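Local coordinates for protein soluble lytic murein transglycosylase (Escherichia coli, PDB 1QSA) that cleaves the glycosidic bonds between N-acetylmuramic acid and N-acetylglucosamine in peptidoglycan, leaving a 1,6-anhydro bond in the muramic acid product, at residues 19-22 / 23-26; 37-40 / 41-44; 472-475 / 476-480; 592-595 / 596-599. All coordinates share one frame; numbering follows the deposited sequence. Where two conformers were deposited one is given.

Contact 1. Residues 19-22 / 23-26; sequences NRQM and DVVE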
ATOM      1  N   ASN A  19       5.439   6.586  35.110  1.00 17.81           N
ATOM      2  CA  ASN A  19       5.099   7.545  36.169  1.00 20.25           C
ATOM      3  C   ASN A  19       6.308   8.375  36.605  1.00 19.91           C
ATOM      4  O   ASN A  19       6.206   9.177  37.539  1.00 20.54           O
ATOM      5  CB  ASN A  19       4.592   6.795  37.408  1.00 21.61           C
ATOM      6  CG  ASN A  19       3.270   6.108  37.185  1.00 26.27           C
ATOM      7  OD1 ASN A  19       2.470   6.520  36.341  1.00 30.08           O
ATOM      8  ND2 ASN A  19       3.018   5.058  37.959  1.00 29.16           N
ATOM      9  N   ARG A  20       7.450   8.143  35.958  1.00 20.08           N
ATOM     10  CA  ARG A  20       8.724   8.800  36.266  1.00 21.15           C
ATOM     11  C   ARG A  20       9.200   8.526  37.699  1.00 21.96           C
ATOM     12  O   ARG A  20       9.809   9.380  38.354  1.00 22.23           O
ATOM     13  CB  ARG A  20       8.710  10.310  35.955  1.00 22.93           C
ATOM     14  CG  ARG A  20       8.399  10.677  34.499  1.00 24.32           C
ATOM     15  CD  ARG A  20       9.290   9.974  33.483  1.00 30.29           C
ATOM     16  NE  ARG A  20      10.715  10.233  33.673  1.00 31.83           N
ATOM     17  CZ  ARG A  20      11.677   9.726  32.904  1.00 33.94           C
ATOM     18  NH1 ARG A  20      11.374   8.951  31.864  1.00 33.91           N
ATOM     19  NH2 ARG A  20      12.945  10.010  33.159  1.00 33.80           N
ATOM     20  N   GLN A  21       8.875   7.335  38.199  1.00 19.24           N
ATOM     21  CA  GLN A  21       9.316   6.909  39.522  1.00 18.68           C
ATOM     22  C   GLN A  21      10.670   6.275  39.251  1.00 19.16           C
ATOM     23  O   GLN A  21      10.827   5.048  39.245  1.00 18.40           O
ATOM     24  CB  GLN A  21       8.343   5.888  40.105  1.00 19.68           C
ATOM     25  CG  GLN A  21       7.018   6.488  40.503  1.00 21.21           C
ATOM     26  CD  GLN A  21       6.025   5.442  40.946  1.00 23.68           C
ATOM     27  OE1 GLN A  21       5.321   4.857  40.129  1.00 25.58           O
ATOM     28  NE2 GLN A  21       5.977   5.185  42.243  1.00 23.60           N
ATOM     29  N   MET A  22      11.652   7.134  39.007  1.00 18.62           N
ATOM     30  CA  MET A  22      12.977   6.673  38.652  1.00 18.74           C
ATOM     31  C   MET A  22      13.758   5.968  39.742  1.00 19.41           C
ATOM     32  O   MET A  22      14.719   5.256  39.441  1.00 19.59           O
ATOM     33  CB  MET A  22      13.762   7.805  37.992  1.00 20.07           C
ATOM     34  CG  MET A  22      12.976   8.475  36.851  1.00 20.82           C
ATOM     35  SD  MET A  22      12.184   7.284  35.696  1.00 20.25           S
ATOM     36  CE  MET A  22      13.609   6.697  34.814  1.00 20.20           C
ATOM     37  N   ASP A  23      13.357   6.160  40.997  1.00 20.58           N
ATOM     38  CA  ASP A  23      14.014   5.471  42.098  1.00 20.60           C
ATOM     39  C   ASP A  23      13.667   3.979  41.967  1.00 19.98           C
ATOM     40  O   ASP A  23      14.536   3.111  42.110  1.00 20.67           O
ATOM     41  CB  ASP A  23      13.619   6.056  43.476  1.00 22.97           C
ATOM     42  CG  ASP A  23      12.106   6.078  43.735  1.00 25.85           C
ATOM     43  OD1 ASP A  23      11.286   6.119  42.788  1.00 25.78           O
ATOM     44  OD2 ASP A  23      11.736   6.091  44.930  1.00 27.71           O
ATOM     45  N   VAL A  24      12.421   3.698  41.586  1.00 18.18           N
ATOM     46  CA  VAL A  24      11.963   2.323  41.381  1.00 16.73           C
ATOM     47  C   VAL A  24      12.672   1.748  40.143  1.00 16.56           C
ATOM     48  O   VAL A  24      13.191   0.637  40.187  1.00 14.99           O
ATOM     49  CB  VAL A  24      10.429   2.266  41.166  1.00 17.05           C
ATOM     50  CG1 VAL A  24       9.975   0.843  40.782  1.00 15.01           C
ATOM     51  CG2 VAL A  24       9.703   2.710  42.446  1.00 16.80           C
ATOM     52  N   VAL A  25      12.710   2.511  39.049  1.00 14.67           N
ATOM     53  CA  VAL A  25      13.358   2.026  37.824  1.00 15.23           C
ATOM     54  C   VAL A  25      14.838   1.694  38.040  1.00 15.73           C
ATOM     55  O   VAL A  25      15.316   0.639  37.622  1.00 15.57           O
ATOM     56  CB  VAL A  25      13.226   3.045  36.666  1.00 15.18           C
ATOM     57  CG1 VAL A  25      14.054   2.578  35.454  1.00 16.84           C
ATOM     58  CG2 VAL A  25      11.743   3.197  36.275  1.00 14.66           C
ATOM     59  N   GLU A  26      15.553   2.586  38.708  1.00 15.37           N
ATOM     60  CA  GLU A  26      16.982   2.384  38.966  1.00 18.58           C
ATOM     61  C   GLU A  26      17.253   1.113  39.748  1.00 17.50           C
ATOM     62  O   GLU A  26      18.181   0.371  39.432  1.00 17.84           O
ATOM     63  CB  GLU A  26      17.568   3.585  39.713  1.00 22.74           C
ATOM     64  CG  GLU A  26      17.705   4.826  38.843  1.00 30.19           C
ATOM     65  CD  GLU A  26      18.074   6.083  39.630  1.00 36.39           C
ATOM     66  OE1 GLU A  26      18.342   5.989  40.853  1.00 38.46           O
ATOM     67  OE2 GLU A  26      18.088   7.175  39.016  1.00 38.49           O
TER
HETATM   68  O   HOH W   1       8.524   6.644  43.643  1.00 32.39           O
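Met22 and Val25 run alongside each other on the packed flank of this helix start. The methyl CE of Met22 rests 4.1 Å from Val25 CB, while its SD touches Val25 CG2. Bends at chi2 (-46°) and chi3 (-73°) fold the thioether back, which also brings SD 3.6 Å above the guanidinium plane of Arg20, over its centre. That guanidinium is anchored by a salt bridge from NH1 to Asp48, and Val25 and Met22 both press on Trp17 of helix 3-18. Between the two helices the chain turns sharply: Arg20, with positive phi, ends helix 3-18 in a Schellman motif, Gln21 is the centre of an inverse gamma turn, and the same Gln21 is the N-cap of helix 22-28. Its carbonyl O accepts Val25 N at 3.2 Å and a weak bond from Val24 N; Glu26 N reaches Met22 O at 2.9 Å. The other flank is polar and lies at the molecule's surface, where crystal neighbours touch it. There Asn19 ND2 donates to Gln21 OE1 at 3.2 Å, nearly in its own amide plane, and a water accepts from Gln21 NE2 and donates to Asp23 OD1 at 2.9 Å. Asp23 holds CG between its backbone N and carbonyl carbon (chi1 55°), from where OD1 also takes a weak bond from Val24 N.

Contact 2. Residues 37-40 / 41-44; sequences LYPY and LEYR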
ATOM      1  N   LEU A  37      13.629  -9.005  26.832  1.00  9.76           N
ATOM      2  CA  LEU A  37      13.384  -7.616  26.447  1.00  9.28           C
ATOM      3  C   LEU A  37      14.246  -6.555  27.154  1.00 10.45           C
ATOM      4  O   LEU A  37      14.036  -5.355  26.956  1.00 10.20           O
ATOM      5  CB  LEU A  37      11.893  -7.270  26.526  1.00  9.77           C
ATOM      6  CG  LEU A  37      10.954  -8.202  25.735  1.00  8.11           C
ATOM      7  CD1 LEU A  37       9.535  -7.646  25.769  1.00  9.31           C
ATOM      8  CD2 LEU A  37      11.401  -8.364  24.287  1.00 10.31           C
ATOM      9  N   TYR A  38      15.258  -6.980  27.908  1.00 10.42           N
ATOM     10  CA  TYR A  38      16.145  -6.020  28.576  1.00 10.39           C
ATOM     11  C   TYR A  38      16.736  -4.993  27.580  1.00 10.45           C
ATOM     12  O   TYR A  38      16.803  -3.812  27.897  1.00 11.70           O
ATOM     13  CB  TYR A  38      17.251  -6.746  29.347  1.00 10.78           C
ATOM     14  CG  TYR A  38      18.147  -5.805  30.104  1.00 12.98           C
ATOM     15  CD1 TYR A  38      17.714  -5.186  31.283  1.00 13.61           C
ATOM     16  CD2 TYR A  38      19.411  -5.503  29.621  1.00 14.86           C
ATOM     17  CE1 TYR A  38      18.537  -4.273  31.960  1.00 13.97           C
ATOM     18  CE2 TYR A  38      20.240  -4.598  30.282  1.00 15.63           C
ATOM     19  CZ  TYR A  38      19.798  -3.989  31.442  1.00 17.10           C
ATOM     20  OH  TYR A  38      20.631  -3.081  32.059  1.00 20.57           O
ATOM     21  N   PRO A  39      17.119  -5.414  26.350  1.00 10.52           N
ATOM     22  CA  PRO A  39      17.674  -4.425  25.403  1.00 10.68           C
ATOM     23  C   PRO A  39      16.700  -3.272  25.120  1.00  9.97           C
ATOM     24  O   PRO A  39      17.134  -2.153  24.833  1.00 10.55           O
ATOM     25  CB  PRO A  39      17.942  -5.261  24.147  1.00 11.82           C
ATOM     26  CG  PRO A  39      18.299  -6.602  24.710  1.00 12.07           C
ATOM     27  CD  PRO A  39      17.256  -6.780  25.809  1.00 10.87           C
ATOM     28  N   TYR A  40      15.393  -3.538  25.167  1.00  8.43           N
ATOM     29  CA  TYR A  40      14.400  -2.475  24.966  1.00  9.15           C
ATOM     30  C   TYR A  40      14.439  -1.473  26.123  1.00  8.63           C
ATOM     31  O   TYR A  40      14.216  -0.275  25.923  1.00 10.24           O
ATOM     32  CB  TYR A  40      12.998  -3.046  24.772  1.00 10.22           C
ATOM     33  CG  TYR A  40      12.781  -3.652  23.408  1.00  9.86           C
ATOM     34  CD1 TYR A  40      12.325  -2.870  22.340  1.00 11.88           C
ATOM     35  CD2 TYR A  40      13.018  -5.010  23.176  1.00 10.34           C
ATOM     36  CE1 TYR A  40      12.113  -3.421  21.081  1.00  9.61           C
ATOM     37  CE2 TYR A  40      12.800  -5.576  21.904  1.00 10.61           C
ATOM     38  CZ  TYR A  40      12.352  -4.767  20.866  1.00 12.09           C
ATOM     39  OH  TYR A  40      12.160  -5.289  19.610  1.00 10.54           O
ATOM     40  N   LEU A  41      14.691  -1.959  27.335  1.00  9.67           N
ATOM     41  CA  LEU A  41      14.807  -1.086  28.506  1.00 10.55           C
ATOM     42  C   LEU A  41      16.076  -0.224  28.365  1.00 10.82           C
ATOM     43  O   LEU A  41      16.075   0.959  28.705  1.00 12.64           O
ATOM     44  CB  LEU A  41      14.896  -1.928  29.790  1.00 13.00           C
ATOM     45  CG  LEU A  41      13.640  -2.715  30.176  1.00 12.13           C
ATOM     46  CD1 LEU A  41      13.946  -3.542  31.420  1.00 14.69           C
ATOM     47  CD2 LEU A  41      12.466  -1.768  30.422  1.00 14.97           C
ATOM     48  N   GLU A  42      17.164  -0.825  27.894  1.00 11.05           N
ATOM     49  CA  GLU A  42      18.408  -0.090  27.716  1.00 13.45           C
ATOM     50  C   GLU A  42      18.212   0.998  26.668  1.00 13.98           C
ATOM     51  O   GLU A  42      18.708   2.117  26.819  1.00 14.37           O
ATOM     52  CB  GLU A  42      19.518  -1.023  27.240  0.56 14.57           C
ATOM     53  CG  GLU A  42      19.970  -2.036  28.248  0.56 15.86           C
ATOM     54  CD  GLU A  42      21.101  -2.887  27.720  0.56 17.20           C
ATOM     55  OE1 GLU A  42      20.864  -3.696  26.800  0.56 18.59           O
ATOM     56  OE2 GLU A  42      22.234  -2.745  28.225  0.56 19.81           O
ATOM     57  N   TYR A  43      17.475   0.663  25.608  1.00 11.48           N
ATOM     58  CA  TYR A  43      17.202   1.616  24.543  1.00 12.82           C
ATOM     59  C   TYR A  43      16.423   2.799  25.113  1.00 12.85           C
ATOM     60  O   TYR A  43      16.730   3.956  24.808  1.00 13.28           O
ATOM     61  CB  TYR A  43      16.406   0.942  23.413  1.00 11.92           C
ATOM     62  CG  TYR A  43      15.920   1.915  22.352  1.00 13.08           C
ATOM     63  CD1 TYR A  43      16.758   2.324  21.312  1.00 13.07           C
ATOM     64  CD2 TYR A  43      14.634   2.451  22.413  1.00 14.23           C
ATOM     65  CE1 TYR A  43      16.319   3.254  20.352  1.00 14.14           C
ATOM     66  CE2 TYR A  43      14.188   3.379  21.466  1.00 17.72           C
ATOM     67  CZ  TYR A  43      15.037   3.773  20.440  1.00 16.95           C
ATOM     68  OH  TYR A  43      14.582   4.704  19.525  1.00 19.13           O
ATOM     69  N   ARG A  44      15.427   2.508  25.944  1.00 12.26           N
ATOM     70  CA  ARG A  44      14.616   3.559  26.556  1.00 12.60           C
ATOM     71  C   ARG A  44      15.494   4.456  27.435  1.00 13.58           C
ATOM     72  O   ARG A  44      15.378   5.682  27.399  1.00 13.73           O
ATOM     73  CB  ARG A  44      13.464   2.948  27.372  1.00 13.64           C
ATOM     74  CG  ARG A  44      12.450   3.988  27.839  1.00 12.66           C
ATOM     75  CD  ARG A  44      11.256   3.336  28.556  1.00 12.44           C
ATOM     76  NE  ARG A  44      10.352   4.337  29.124  1.00 14.73           N
ATOM     77  CZ  ARG A  44       9.129   4.098  29.597  1.00 15.34           C
ATOM     78  NH1 ARG A  44       8.611   2.877  29.611  1.00 13.94           N
ATOM     79  NH2 ARG A  44       8.423   5.099  30.096  1.00 18.31           N
TER
HETATM   80  O   HOH W   2      22.867  -2.238  30.940  1.00 44.19           O
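Tyr38 lays its ring across the side chain of Glu42, one helical turn on, the two crossing at about a right angle. Glu42 was modelled in two conformers; in the one given, ring and carboxylate planes are 36° apart. Tyr38 carries CG opposite its own N (chi1 -177°), which takes the ring forward, toward the turn that holds Leu41 and Glu42; there CD1 also meets Leu41 CD1 at 4.1 Å. In the same Glu42 conformer a water at the ring edge, in its plane, bridges phenol and carboxylate, lying 2.6 Å from Tyr38 OH and donating to Glu42 OE2 at 2.8 Å. All this happens in the first turns of helix 38-48, whose N-cap is Leu37. A leucine in place of Tyr38 would probably leave the water without its phenol partner and Glu42 without the ring it crosses. Beneath, the backbone runs in regular i to i+4 bonds, such as Glu42 N to Tyr38 O at 3.0 Å. Leu41 turns to Tyr10 and Trp17 of helix 3-18. Tyr40, whose OH bonds to Glu403, leans on Leu391 of helix 383-393, and Arg44 forms a salt bridge with Asp18 and a cation-pi contact with Trp17.

Contact 3. Residues 472-475 / 476-480; sequences MAIA and RQESA. With SO4 (sulfate ion), chain H.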
ATOM      1  N   MET A 472     -14.252 -13.048   8.618  1.00  7.58           N
ATOM      2  CA  MET A 472     -12.844 -13.403   8.708  1.00  8.57           C
ATOM      3  C   MET A 472     -12.065 -13.026   7.447  1.00  8.72           C
ATOM      4  O   MET A 472     -10.942 -12.534   7.548  1.00  9.54           O
ATOM      5  CB  MET A 472     -12.689 -14.885   9.054  1.00  9.16           C
ATOM      6  CG  MET A 472     -13.155 -15.160  10.476  1.00 10.47           C
ATOM      7  SD  MET A 472     -13.172 -16.889  10.949  1.00 12.53           S
ATOM      8  CE  MET A 472     -11.433 -17.163  11.367  1.00 11.76           C
ATOM      9  N   ALA A 473     -12.672 -13.213   6.275  1.00  7.82           N
ATOM     10  CA  ALA A 473     -12.040 -12.853   5.002  1.00  8.05           C
ATOM     11  C   ALA A 473     -11.781 -11.346   4.968  1.00  8.29           C
ATOM     12  O   ALA A 473     -10.731 -10.903   4.505  1.00  8.93           O
ATOM     13  CB  ALA A 473     -12.937 -13.244   3.823  1.00  8.38           C
ATOM     14  N   ILE A 474     -12.770 -10.567   5.401  1.00  9.18           N
ATOM     15  CA  ILE A 474     -12.643  -9.103   5.424  1.00  8.55           C
ATOM     16  C   ILE A 474     -11.486  -8.693   6.343  1.00  9.67           C
ATOM     17  O   ILE A 474     -10.624  -7.888   5.965  1.00  8.12           O
ATOM     18  CB  ILE A 474     -13.989  -8.442   5.862  1.00  9.40           C
ATOM     19  CG1 ILE A 474     -15.037  -8.579   4.737  1.00  7.77           C
ATOM     20  CG2 ILE A 474     -13.784  -6.956   6.260  1.00  9.11           C
ATOM     21  CD1 ILE A 474     -14.891  -7.553   3.590  1.00  9.93           C
ATOM     22  N   ALA A 475     -11.440  -9.270   7.543  1.00  9.31           N
ATOM     23  CA  ALA A 475     -10.361  -8.952   8.484  1.00  9.03           C
ATOM     24  C   ALA A 475      -8.983  -9.340   7.932  1.00  9.58           C
ATOM     25  O   ALA A 475      -8.012  -8.584   8.054  1.00  8.30           O
ATOM     26  CB  ALA A 475     -10.615  -9.643   9.817  1.00 10.09           C
ATOM     27  N   ARG A 476      -8.904 -10.517   7.305  1.00 10.29           N
ATOM     28  CA  ARG A 476      -7.651 -10.997   6.727  1.00  9.26           C
ATOM     29  C   ARG A 476      -7.145 -10.011   5.668  1.00  9.24           C
ATOM     30  O   ARG A 476      -5.968  -9.654   5.647  1.00 10.06           O
ATOM     31  CB  ARG A 476      -7.859 -12.393   6.124  1.00 10.46           C
ATOM     32  CG  ARG A 476      -6.715 -12.884   5.223  1.00 12.66           C
ATOM     33  CD  ARG A 476      -5.407 -13.045   5.977  1.00 15.67           C
ATOM     34  NE  ARG A 476      -4.357 -13.597   5.117  1.00 13.02           N
ATOM     35  CZ  ARG A 476      -3.670 -12.903   4.219  1.00 14.93           C
ATOM     36  NH1 ARG A 476      -3.885 -11.599   4.074  1.00 17.13           N
ATOM     37  NH2 ARG A 476      -2.723 -13.508   3.500  1.00 14.54           N
ATOM     38  N   GLN A 477      -8.059  -9.529   4.827  1.00  8.41           N
ATOM     39  CA  GLN A 477      -7.702  -8.574   3.789  1.00  9.02           C
ATOM     40  C   GLN A 477      -7.281  -7.239   4.391  1.00 10.12           C
ATOM     41  O   GLN A 477      -6.279  -6.653   3.972  1.00 10.06           O
ATOM     42  CB  GLN A 477      -8.883  -8.354   2.834  1.00  9.52           C
ATOM     43  CG  GLN A 477      -8.785  -7.085   1.973  1.00  9.68           C
ATOM     44  CD  GLN A 477      -7.623  -7.102   1.005  1.00 10.88           C
ATOM     45  OE1 GLN A 477      -7.218  -8.154   0.516  1.00 13.19           O
ATOM     46  NE2 GLN A 477      -7.068  -5.929   0.727  1.00 13.32           N
ATOM     47  N   GLU A 478      -8.032  -6.788   5.391  1.00  8.78           N
ATOM     48  CA  GLU A 478      -7.776  -5.483   6.004  1.00  9.69           C
ATOM     49  C   GLU A 478      -6.485  -5.346   6.808  1.00 10.31           C
ATOM     50  O   GLU A 478      -5.693  -4.414   6.588  1.00  9.85           O
ATOM     51  CB  GLU A 478      -8.958  -5.078   6.912  1.00  9.28           C
ATOM     52  CG  GLU A 478     -10.281  -4.794   6.175  1.00  9.73           C
ATOM     53  CD  GLU A 478     -10.234  -3.535   5.313  1.00 11.03           C
ATOM     54  OE1 GLU A 478      -9.180  -2.864   5.264  1.00 12.44           O
ATOM     55  OE2 GLU A 478     -11.274  -3.201   4.694  1.00  9.63           O
ATOM     56  N   SER A 479      -6.236  -6.309   7.692  1.00 10.01           N
ATOM     57  CA  SER A 479      -5.093  -6.217   8.605  1.00  8.69           C
ATOM     58  C   SER A 479      -4.039  -7.309   8.552  1.00 10.32           C
ATOM     59  O   SER A 479      -3.030  -7.209   9.271  1.00  9.44           O
ATOM     60  CB  SER A 479      -5.635  -6.212  10.031  1.00  8.68           C
ATOM     61  OG  SER A 479      -6.229  -7.473  10.306  1.00  9.89           O
ATOM     62  N   ALA A 480      -4.284  -8.357   7.769  1.00  9.84           N
ATOM     63  CA  ALA A 480      -3.369  -9.500   7.714  1.00  9.48           C
ATOM     64  C   ALA A 480      -3.189 -10.037   9.148  1.00 10.40           C
ATOM     65  O   ALA A 480      -2.130 -10.545   9.541  1.00 10.50           O
ATOM     66  CB  ALA A 480      -2.025  -9.137   7.060  1.00  9.90           C
TER
HETATM   67  S   SO4 H 707      -1.340 -11.680   0.822  1.00 61.16           S
HETATM   68  O1  SO4 H 707      -2.494 -12.383   0.229  1.00 61.59           O
HETATM   69  O2  SO4 H 707      -0.972 -10.531  -0.026  1.00 61.52           O
HETATM   70  O3  SO4 H 707      -1.701 -11.201   2.167  1.00 61.29           O
HETATM   71  O4  SO4 H 707      -0.203 -12.609   0.918  1.00 61.24           O
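The guanidinium of Arg476 meets a sulfate ion, probably from the crystallisation liquor, at its edge, with the sulfur in the guanidinium plane. NH1 and NH2 of Arg476 both donate to the same sulfate oxygen, O3, at 2.9 Å each, a two-pronged grip; Arg448 binds this sulfate as well, and Arg476 NE donates to the carbonyl O of Arg448. With CG anti to the backbone N (chi1 167°) and a bend at chi2 (63°), the chain carries the guanidinium to the sulfate. On another side of the helix Ile474 and Glu478 pair up: Ile474 CG2 and Glu478 CG lie 4.1 Å apart, and CG of Glu478 is 3.1 Å from Ile474 O. Glu478 is the predicted active-site residue; its OE2 is hydrogen-bonded to Tyr587 OH, a second-shell contact that would help position the carboxylate. Ser479 N closes the last turn onto Ala475 O at 2.9 Å, and Ala480, with positive phi, leaves the helix. Helix 468-479, part of the lysozyme-like SLT domain, packs against three others: Ile474 on Tyr552 of helix 545-554, Met472 and Ala475 on Phe457 of helix 454-461, and Ala473 and Gln477 on helix 582-601.

Contact 4. Residues 592-595 / 596-599; sequences LAYD and AYYR. With SO4 (sulfate ion), chain B.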
ATOM      1  N   LEU A 592     -13.415 -12.325  -1.870  1.00  8.62           N
ATOM      2  CA  LEU A 592     -14.166 -13.484  -2.347  1.00  9.02           C
ATOM      3  C   LEU A 592     -13.270 -14.732  -2.373  1.00  9.08           C
ATOM      4  O   LEU A 592     -13.705 -15.801  -1.930  1.00 10.37           O
ATOM      5  CB  LEU A 592     -14.771 -13.219  -3.728  1.00 10.53           C
ATOM      6  CG  LEU A 592     -15.833 -12.105  -3.749  1.00 14.12           C
ATOM      7  CD1 LEU A 592     -16.249 -11.854  -5.195  1.00 15.10           C
ATOM      8  CD2 LEU A 592     -17.026 -12.439  -2.889  1.00 15.37           C
ATOM      9  N   ALA A 593     -12.015 -14.590  -2.815  1.00  9.09           N
ATOM     10  CA  ALA A 593     -11.094 -15.726  -2.819  1.00  9.64           C
ATOM     11  C   ALA A 593     -10.807 -16.170  -1.373  1.00  9.66           C
ATOM     12  O   ALA A 593     -10.847 -17.375  -1.064  1.00 10.00           O
ATOM     13  CB  ALA A 593      -9.794 -15.358  -3.529  1.00 10.13           C
ATOM     14  N   TYR A 594     -10.630 -15.205  -0.471  1.00  8.16           N
ATOM     15  CA  TYR A 594     -10.322 -15.508   0.937  1.00  9.43           C
ATOM     16  C   TYR A 594     -11.485 -16.173   1.666  1.00  9.61           C
ATOM     17  O   TYR A 594     -11.281 -17.055   2.506  1.00  9.75           O
ATOM     18  CB  TYR A 594      -9.910 -14.249   1.687  1.00  9.50           C
ATOM     19  CG  TYR A 594      -8.636 -13.570   1.213  1.00  7.17           C
ATOM     20  CD1 TYR A 594      -7.833 -14.111   0.197  1.00  8.10           C
ATOM     21  CD2 TYR A 594      -8.247 -12.354   1.781  1.00 10.29           C
ATOM     22  CE1 TYR A 594      -6.667 -13.443  -0.241  1.00  8.20           C
ATOM     23  CE2 TYR A 594      -7.100 -11.686   1.355  1.00  9.98           C
ATOM     24  CZ  TYR A 594      -6.322 -12.236   0.345  1.00 10.92           C
ATOM     25  OH  TYR A 594      -5.236 -11.544  -0.106  1.00 13.84           O
ATOM     26  N   ASP A 595     -12.704 -15.751   1.342  1.00  8.89           N
ATOM     27  CA  ASP A 595     -13.896 -16.337   1.961  1.00  9.83           C
ATOM     28  C   ASP A 595     -13.940 -17.829   1.569  1.00  9.50           C
ATOM     29  O   ASP A 595     -14.190 -18.686   2.417  1.00 11.39           O
ATOM     30  CB  ASP A 595     -15.164 -15.582   1.518  1.00  8.71           C
ATOM     31  CG  ASP A 595     -16.358 -15.875   2.414  1.00 11.03           C
ATOM     32  OD1 ASP A 595     -16.209 -16.705   3.327  1.00 13.18           O
ATOM     33  OD2 ASP A 595     -17.437 -15.276   2.228  1.00 10.33           O
ATOM     34  N   ALA A 596     -13.630 -18.139   0.311  1.00 10.73           N
ATOM     35  CA  ALA A 596     -13.600 -19.542  -0.129  1.00 11.54           C
ATOM     36  C   ALA A 596     -12.534 -20.327   0.658  1.00 11.37           C
ATOM     37  O   ALA A 596     -12.807 -21.441   1.122  1.00 10.20           O
ATOM     38  CB  ALA A 596     -13.341 -19.632  -1.627  1.00 11.13           C
ATOM     39  N   TYR A 597     -11.353 -19.738   0.853  1.00 10.44           N
ATOM     40  CA  TYR A 597     -10.303 -20.410   1.622  1.00 10.56           C
ATOM     41  C   TYR A 597     -10.784 -20.650   3.052  1.00 11.72           C
ATOM     42  O   TYR A 597     -10.602 -21.733   3.592  1.00 13.78           O
ATOM     43  CB  TYR A 597      -9.027 -19.572   1.673  1.00 10.48           C
ATOM     44  CG  TYR A 597      -8.362 -19.330   0.347  1.00 11.28           C
ATOM     45  CD1 TYR A 597      -8.439 -20.266  -0.680  1.00 12.55           C
ATOM     46  CD2 TYR A 597      -7.654 -18.141   0.112  1.00 12.64           C
ATOM     47  CE1 TYR A 597      -7.827 -20.031  -1.913  1.00 13.77           C
ATOM     48  CE2 TYR A 597      -7.052 -17.895  -1.110  1.00 13.46           C
ATOM     49  CZ  TYR A 597      -7.145 -18.846  -2.120  1.00 14.75           C
ATOM     50  OH  TYR A 597      -6.578 -18.594  -3.340  1.00 16.71           O
ATOM     51  N   TYR A 598     -11.414 -19.640   3.659  1.00 10.58           N
ATOM     52  CA  TYR A 598     -11.920 -19.787   5.020  1.00 11.06           C
ATOM     53  C   TYR A 598     -12.989 -20.852   5.127  1.00 11.76           C
ATOM     54  O   TYR A 598     -12.984 -21.651   6.070  1.00 13.06           O
ATOM     55  CB  TYR A 598     -12.367 -18.435   5.599  1.00 10.71           C
ATOM     56  CG  TYR A 598     -11.193 -17.723   6.245  1.00  9.33           C
ATOM     57  CD1 TYR A 598     -10.616 -18.233   7.406  1.00 11.22           C
ATOM     58  CD2 TYR A 598     -10.576 -16.632   5.636  1.00 12.00           C
ATOM     59  CE1 TYR A 598      -9.440 -17.686   7.944  1.00 11.86           C
ATOM     60  CE2 TYR A 598      -9.387 -16.074   6.170  1.00 10.64           C
ATOM     61  CZ  TYR A 598      -8.828 -16.613   7.311  1.00 12.81           C
ATOM     62  OH  TYR A 598      -7.617 -16.137   7.780  1.00 10.93           O
ATOM     63  N   ARG A 599     -13.880 -20.907   4.142  1.00 12.03           N
ATOM     64  CA  ARG A 599     -14.919 -21.930   4.139  1.00 13.44           C
ATOM     65  C   ARG A 599     -14.245 -23.300   4.083  1.00 13.89           C
ATOM     66  O   ARG A 599     -14.616 -24.195   4.836  1.00 15.60           O
ATOM     67  CB  ARG A 599     -15.884 -21.735   2.960  1.00 12.92           C
ATOM     68  CG  ARG A 599     -16.897 -20.617   3.235  1.00 14.69           C
ATOM     69  CD  ARG A 599     -17.782 -20.322   2.035  1.00 15.97           C
ATOM     70  NE  ARG A 599     -18.471 -21.527   1.566  1.00 18.59           N
ATOM     71  CZ  ARG A 599     -19.557 -22.056   2.131  1.00 20.72           C
ATOM     72  NH1 ARG A 599     -20.125 -21.483   3.193  1.00 20.59           N
ATOM     73  NH2 ARG A 599     -20.090 -23.160   1.620  1.00 19.44           N
TER
HETATM   74  S   SO4 B 701      -4.549 -15.678  -3.694  1.00 30.99           S
HETATM   75  O1  SO4 B 701      -6.018 -15.572  -3.805  1.00 31.23           O
HETATM   76  O2  SO4 B 701      -4.196 -16.995  -3.127  1.00 29.06           O
HETATM   77  O3  SO4 B 701      -3.977 -15.549  -5.045  1.00 34.92           O
HETATM   78  O4  SO4 B 701      -4.009 -14.603  -2.843  1.00 31.20           O
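Asp595, Tyr594 and Tyr597 carry this turn of helix 582-601. The rings of Tyr594 and Tyr597 cross obliquely and touch at Tyr594 CD1 and Tyr597 CD2, 4.0 Å apart. Tyr597 keeps CG beside its backbone N (chi1 -63°), and its ring has Ala593 O over one face, 3.4 Å above the plane and offset toward the rim. Its phenol reaches a sulfate ion, probably from the crystallisation liquor, with OH 2.9 Å from sulfate O2 and 3.1 Å from O1; sulfate O4 lies in the plane of the Tyr594 ring, at its edge, and Arg448 binds the same ion. On another flank OD1 of Asp595 is 4.0 Å from Arg599 CG, with the carboxylate and guanidinium planes 82° apart. An alanine in place of Tyr597 is likely to cost the sulfate its phenol partner and to open a gap beside Tyr594 CD1. Both rings meet Phe449. The charged atoms of Asp595 and Arg599 stay apart, OD1 to NE being 5.6 Å; each looks outward for its bonds, the carboxylate to Ser469 and Arg545, the guanidinium to Lys605 O. The aspartate is probably stabilised as an anion by Arg545 and the Ser469 hydrogen bond, with Arg599 adding at most long-range attraction.

In the fold
The four contacts come in series along an all-helical chain and fall into two pairs. Contact 1 spans the loop after helix 3-18 and the start of helix 22-28; contact 2 is at the start of helix 38-48. Their centres are about 15 Å apart without direct touch, and helix 3-18 packs against both. Contacts 3 and 4 belong to helices 468-479 and 582-601, their centres about 11 Å apart, and they do touch: Ala473 CB is 3.5 Å from Asp595 N. Contact 3 holds Glu478, the predicted active-site residue, and contact 4 packs against its helix. The first pair belongs to the alpha-superhelical part of the molecule; about 33 Å separates the centres of contacts 2 and 3, far from the predicted active site.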